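2-hydroxyisobutanoyl-CoA mutase large subunit (Aquincola tertiaricarbonis, PDB 4R3U) works with a small cobalamin-binding subunit to isomerise 2-hydroxyisobutanoyl-CoA and (3S)-3-hydroxybutanoyl-CoA, holding the acyl-CoA substrate. Local coordinates at residues M287-D290 with E291-R295; A273-I276 with T277-E281. One frame throughout, in Å; residues are numbered along the deposited sequence.

Contact 1: M287-D290 with E291-R295. With 3KK (S-{(3R,5R,9R)-1-[(2R,3S,4R,5R)-5-(6-amino-9H-purin-9-yl)-4-hydroxy-3-(phosphonooxy)tetrahydrofuran-2-yl]-3,5,9-trihydroxy-8,8-dimethyl-3,5-dioxido-10,14-dioxo-2,4,6-trioxa-11,15-diaza-3lambda~5~,5lambda~5~-diphosphaheptadecan-17-yl} 2-hydroxy-2-methylpropanethioate), chain F.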
# COMPACT_ATOMS: atom_id res chain seq x y z
N MET A 287 -0.89 45.48 -5.03
CA MET A 287 -0.83 44.37 -5.97
C MET A 287 -2.18 43.67 -5.93
O MET A 287 -2.61 43.27 -4.85
CB MET A 287 0.30 43.39 -5.64
CG MET A 287 0.36 42.23 -6.60
SD MET A 287 1.88 41.30 -6.55
CE MET A 287 2.93 42.39 -7.49
N HIS A 288 -2.85 43.57 -7.09
CA HIS A 288 -4.14 42.91 -7.22
C HIS A 288 -3.93 41.43 -7.01
O HIS A 288 -2.93 40.88 -7.49
CB HIS A 288 -4.72 43.17 -8.63
CG HIS A 288 -6.13 42.70 -8.82
ND1 HIS A 288 -6.44 41.35 -8.96
CD2 HIS A 288 -7.27 43.41 -8.93
CE1 HIS A 288 -7.75 41.29 -9.11
NE2 HIS A 288 -8.30 42.50 -9.10
N VAL A 289 -4.88 40.79 -6.31
CA VAL A 289 -4.91 39.35 -6.02
C VAL A 289 -4.58 38.49 -7.23
O VAL A 289 -3.81 37.53 -7.11
CB VAL A 289 -6.24 38.88 -5.36
CG1 VAL A 289 -6.01 37.63 -4.52
CG2 VAL A 289 -6.90 39.98 -4.53
N ASP A 290 -5.12 38.83 -8.41
CA ASP A 290 -4.91 38.06 -9.63
C ASP A 290 -3.48 38.13 -10.22
O ASP A 290 -3.12 37.30 -11.07
CB ASP A 290 -6.03 38.30 -10.67
CG ASP A 290 -7.42 37.87 -10.21
OD1 ASP A 290 -7.53 36.82 -9.55
OD2 ASP A 290 -8.40 38.54 -10.58
N GLU A 291 -2.65 39.07 -9.73
CA GLU A 291 -1.26 39.19 -10.16
C GLU A 291 -0.37 38.12 -9.48
O GLU A 291 0.73 37.87 -9.97
CB GLU A 291 -0.69 40.58 -9.82
CG GLU A 291 -1.26 41.76 -10.58
CD GLU A 291 -0.51 43.06 -10.33
OE1 GLU A 291 -1.13 44.02 -9.81
OE2 GLU A 291 0.71 43.10 -10.62
N PHE A 292 -0.82 37.53 -8.34
CA PHE A 292 0.01 36.59 -7.57
C PHE A 292 -0.68 35.32 -7.10
O PHE A 292 -0.03 34.28 -7.03
CB PHE A 292 0.70 37.32 -6.38
CG PHE A 292 -0.23 37.76 -5.28
CD1 PHE A 292 -0.90 38.98 -5.35
CD2 PHE A 292 -0.45 36.95 -4.16
CE1 PHE A 292 -1.78 39.37 -4.34
CE2 PHE A 292 -1.33 37.34 -3.15
CZ PHE A 292 -2.00 38.55 -3.25
N ALA A 293 -2.00 35.38 -6.80
CA ALA A 293 -2.77 34.21 -6.37
C ALA A 293 -2.62 32.97 -7.26
O ALA A 293 -2.45 31.86 -6.70
CB ALA A 293 -4.22 34.55 -6.15
N PRO A 294 -2.56 33.10 -8.62
CA PRO A 294 -2.36 31.90 -9.46
C PRO A 294 -1.09 31.09 -9.15
O PRO A 294 -1.09 29.87 -9.30
CB PRO A 294 -2.31 32.47 -10.88
CG PRO A 294 -3.03 33.74 -10.82
CD PRO A 294 -2.73 34.30 -9.47
N ARG A 295 -0.03 31.80 -8.68
CA ARG A 295 1.29 31.25 -8.34
C ARG A 295 1.49 30.84 -6.87
O ARG A 295 2.53 30.25 -6.53
CB ARG A 295 2.40 32.17 -8.83
CG ARG A 295 2.77 31.95 -10.30
CD ARG A 295 3.56 30.67 -10.47
NE ARG A 295 3.46 30.18 -11.84
CZ ARG A 295 3.71 28.94 -12.22
NH1 ARG A 295 3.59 28.59 -13.49
NH2 ARG A 295 4.08 28.03 -11.34
C4 3KK F . 11.35 19.73 6.64
C3 3KK F . 10.69 18.82 5.61
C2 3KK F . 9.70 17.89 6.29
O3 3KK F . 11.72 18.05 5.01
C1 3KK F . 9.97 19.61 4.51
O1 3KK F . 9.30 20.62 4.75
S1P 3KK F . 10.20 18.93 2.90
C2P 3KK F . 9.29 20.08 1.83
C3P 3KK F . 9.62 19.81 0.38
N4P 3KK F . 8.79 20.69 -0.43
C5P 3KK F . 8.49 20.40 -1.70
O5P 3KK F . 8.88 19.40 -2.31
C6P 3KK F . 7.60 21.46 -2.36
C7P 3KK F . 7.37 21.19 -3.84
N8P 3KK F . 6.43 22.17 -4.39
C9P 3KK F . 6.22 22.27 -5.71
O9P 3KK F . 6.82 21.56 -6.53
CAP 3KK F . 5.26 23.40 -6.18
OAP 3KK F . 5.40 24.59 -5.38
CBP 3KK F . 3.78 22.98 -6.47
CDP 3KK F . 3.03 24.15 -7.13
CEP 3KK F . 3.03 22.62 -5.18
CCP 3KK F . 3.71 21.79 -7.45
O6A 3KK F . 4.50 22.12 -8.61
P2A 3KK F . 5.03 21.06 -9.67
O4A 3KK F . 5.55 19.88 -8.97
O5A 3KK F . 5.92 21.79 -10.61
O3A 3KK F . 3.63 20.63 -10.38
P1A 3KK F . 2.66 21.57 -11.32
O1A 3KK F . 2.93 23.02 -11.16
O2A 3KK F . 1.28 21.08 -11.14
O5B 3KK F . 3.20 21.02 -12.76
C5B 3KK F . 4.28 21.63 -13.50
C4B 3KK F . 3.77 22.15 -14.85
O4B 3KK F . 2.95 21.15 -15.54
C3B 3KK F . 2.90 23.38 -14.68
O3B 3KK F . 3.17 24.28 -15.78
P3B 3KK F . 3.92 25.70 -15.61
O8A 3KK F . 3.04 26.43 -14.68
O7A 3KK F . 5.25 25.31 -15.09
O9A 3KK F . 3.94 26.20 -17.01
C2B 3KK F . 1.49 22.83 -14.75
O2B 3KK F . 0.55 23.82 -15.20
C1B 3KK F . 1.64 21.71 -15.76
N9A 3KK F . 0.62 20.63 -15.57
C8A 3KK F . 0.46 19.81 -14.53
N7A 3KK F . -0.58 19.02 -14.79
C5A 3KK F . -1.05 19.32 -16.01
C4A 3KK F . -0.29 20.33 -16.49
N3A 3KK F . -0.52 20.86 -17.72
C2A 3KK F . -1.56 20.36 -18.53
N1A 3KK F . -2.33 19.29 -17.98
C6A 3KK F . -2.06 18.82 -16.74
N6A 3KK F . -2.78 17.83 -16.21
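Met287 and Phe292 meet because their first torsions bring them together: the methionine CG stands opposite its own backbone N (chi1 179°), while the phenylalanine CG is tucked between its N and carbonyl carbon (chi1 70°). Met287 CG then comes to 3.7 Å from Phe292 CD1, and the thioether, bent at its last torsion, puts SD 4.9 Å from the ring centroid in an oblique Met-aromatic contact. Both residues suit a buried place against helix 226-243, one flexible and polarisable, the other broad and flat.

Polar ties set the turn behind them. Glu291 reaches back with an extended chain, and its OE1 takes the His288 N-H at 3.2 Å, approached from above the carboxylate plane; Glu291 N in turn bonds to His288 O. The imidazole is used as an acceptor: Asp290 N lies in the ring plane, 2.9 Å from His288 ND1. Val289 O receives two donors, Ala293 N at 2.8 Å almost straight on (C=O...N 178°) and Phe292 N at 3.2 Å from above the carbonyl plane. The same oxygen sits over one face of the Phe292 ring. Val289 CG1 rests 3.9 Å from Ala293 CB, a compact pair that fits against Met324 of helix 306-327. The Asp290 carboxylate looks elsewhere, to Ser335 OG and Arg331 N.

After this turn comes the short 3-10 segment 293-295, which delivers Arg295. Its NH1 donates to O8A of the ribose 3'-phosphate of 3KK at 2.5 Å, with the phosphorus near the guanidinium plane, and Asn248 OD1 takes NH2. Arg295 is thus what this helix-to-strand loop of the mutase TIM barrel contributes to the pocket for the 3'-phosphate of CoA.

Contact 2: A273-I276 with T277-E281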
# COMPACT_ATOMS: atom_id res chain seq x y z
N ALA A 273 -5.64 30.03 7.55
CA ALA A 273 -5.51 31.25 8.38
C ALA A 273 -4.26 32.04 7.97
O ALA A 273 -4.32 33.26 7.83
CB ALA A 273 -5.45 30.87 9.86
N ASN A 274 -3.15 31.33 7.71
CA ASN A 274 -1.86 31.86 7.25
C ASN A 274 -1.98 32.45 5.85
O ASN A 274 -1.47 33.55 5.61
CB ASN A 274 -0.78 30.79 7.32
CG ASN A 274 -0.29 30.54 8.74
OD1 ASN A 274 -0.53 31.32 9.67
ND2 ASN A 274 0.49 29.47 8.93
N LEU A 275 -2.71 31.76 4.94
CA LEU A 275 -2.95 32.24 3.58
C LEU A 275 -3.61 33.63 3.61
O LEU A 275 -3.14 34.55 2.93
CB LEU A 275 -3.83 31.25 2.77
CG LEU A 275 -4.54 31.85 1.53
CD1 LEU A 275 -3.60 31.99 0.35
CD2 LEU A 275 -5.76 31.07 1.18
N ILE A 276 -4.69 33.78 4.40
CA ILE A 276 -5.43 35.04 4.52
C ILE A 276 -4.50 36.21 4.91
O ILE A 276 -4.52 37.25 4.26
CB ILE A 276 -6.66 34.86 5.44
CG1 ILE A 276 -7.75 34.04 4.72
CG2 ILE A 276 -7.20 36.25 5.96
CD1 ILE A 276 -8.65 33.22 5.65
N THR A 277 -3.63 35.99 5.92
CA THR A 277 -2.66 36.96 6.42
C THR A 277 -1.74 37.42 5.28
O THR A 277 -1.55 38.62 5.10
CB THR A 277 -1.91 36.37 7.60
OG1 THR A 277 -2.85 35.78 8.48
CG2 THR A 277 -1.07 37.38 8.35
N TYR A 278 -1.21 36.46 4.50
CA TYR A 278 -0.30 36.67 3.37
C TYR A 278 -0.93 37.47 2.25
O TYR A 278 -0.31 38.41 1.76
CB TYR A 278 0.27 35.32 2.86
CG TYR A 278 1.29 34.66 3.78
CD1 TYR A 278 2.30 35.40 4.39
CD2 TYR A 278 1.29 33.27 3.96
CE1 TYR A 278 3.26 34.79 5.20
CE2 TYR A 278 2.24 32.65 4.79
CZ TYR A 278 3.23 33.41 5.38
OH TYR A 278 4.20 32.84 6.18
N VAL A 279 -2.16 37.11 1.85
CA VAL A 279 -2.90 37.78 0.78
C VAL A 279 -3.16 39.23 1.13
O VAL A 279 -2.99 40.12 0.28
CB VAL A 279 -4.20 37.03 0.39
CG1 VAL A 279 -4.96 37.77 -0.72
CG2 VAL A 279 -3.90 35.60 -0.04
N ASN A 280 -3.54 39.48 2.41
CA ASN A 280 -3.78 40.83 2.93
C ASN A 280 -2.50 41.69 2.88
O ASN A 280 -2.56 42.84 2.46
CB ASN A 280 -4.32 40.77 4.36
CG ASN A 280 -5.75 40.27 4.48
OD1 ASN A 280 -6.61 40.51 3.63
ND2 ASN A 280 -6.05 39.62 5.59
N GLU A 281 -1.35 41.10 3.27
CA GLU A 281 -0.05 41.77 3.26
C GLU A 281 0.41 42.13 1.86
O GLU A 281 0.96 43.22 1.68
CB GLU A 281 1.01 40.91 3.98
CG GLU A 281 1.28 41.31 5.42
CD GLU A 281 0.96 42.73 5.83
OE1 GLU A 281 -0.19 42.96 6.27
OE2 GLU A 281 1.84 43.60 5.69
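Ala273 O is gripped twice by Thr277. The hydroxyl OG1 bonds to it at 3.0 Å, tilted somewhat out of the carbonyl plane, and the backbone N adds a weak helical bond at 3.4 Å. Thr446 OG1 is weakly bonded both to this carbonyl oxygen and to Thr277 OG1. The threonine can do this because its OG1 points away from its own carbonyl carbon (chi1 -47°), back along the helix toward the preceding turn. Threonine suits the place because its short side chain carries a hydroxyl that can bond back to that turn's carbonyl. An alanine here would probably leave Ala273 O with little more than weak bonds and cost Thr446 its weak bond to the threonine hydroxyl.

The next i to i+4 bonds are regular. Tyr278 N meets Asn274 O at 3.1 Å in the carbonyl plane, and Val279 N meets Leu275 O at 2.9 Å, nearly in line with that carbonyl. The Tyr278 ring leans obliquely past Asn274 O, with CD2 3.2 Å from it, and carries its hydroxyl out to Asp211 OD1 and Leu213 N, a polar end for a buried ring. One turn apart and side by side, Leu275 CD1 and Val279 CG2 touch at 3.6 Å. Ile276 and Asn280 run alongside each other in the same way, CG2 to ND2 at 3.6 Å.

Chemically, then, Leu275 and Ile276 pack on helix 306-327, Leu275 also meeting Ile252, whereas the Tyr278 hydroxyl ties the helix outward by hydrogen bonds and that of Thr277 bonds mainly within it, with a weak link to Thr446.

How the contacts relate
Contact 2 comes first along the chain, in the later half of helix 264-283, and contact 1 follows in the loop that leads from this helix to strand 298-302. Their centres are about 12 Å apart, and they touch directly: Val279 CG1 packs 3.9 Å from Val289 CG1 and 4.0 Å from Phe292 CZ, folding the loop back on the helix that precedes it. Helix 306-327 borders both. Together they form part of one helix-loop-strand unit of the TIM barrel, in which the helix packs beside the parallel sheet and the loop reaches the phosphate end of CoA, far from the acyl end of the substrate.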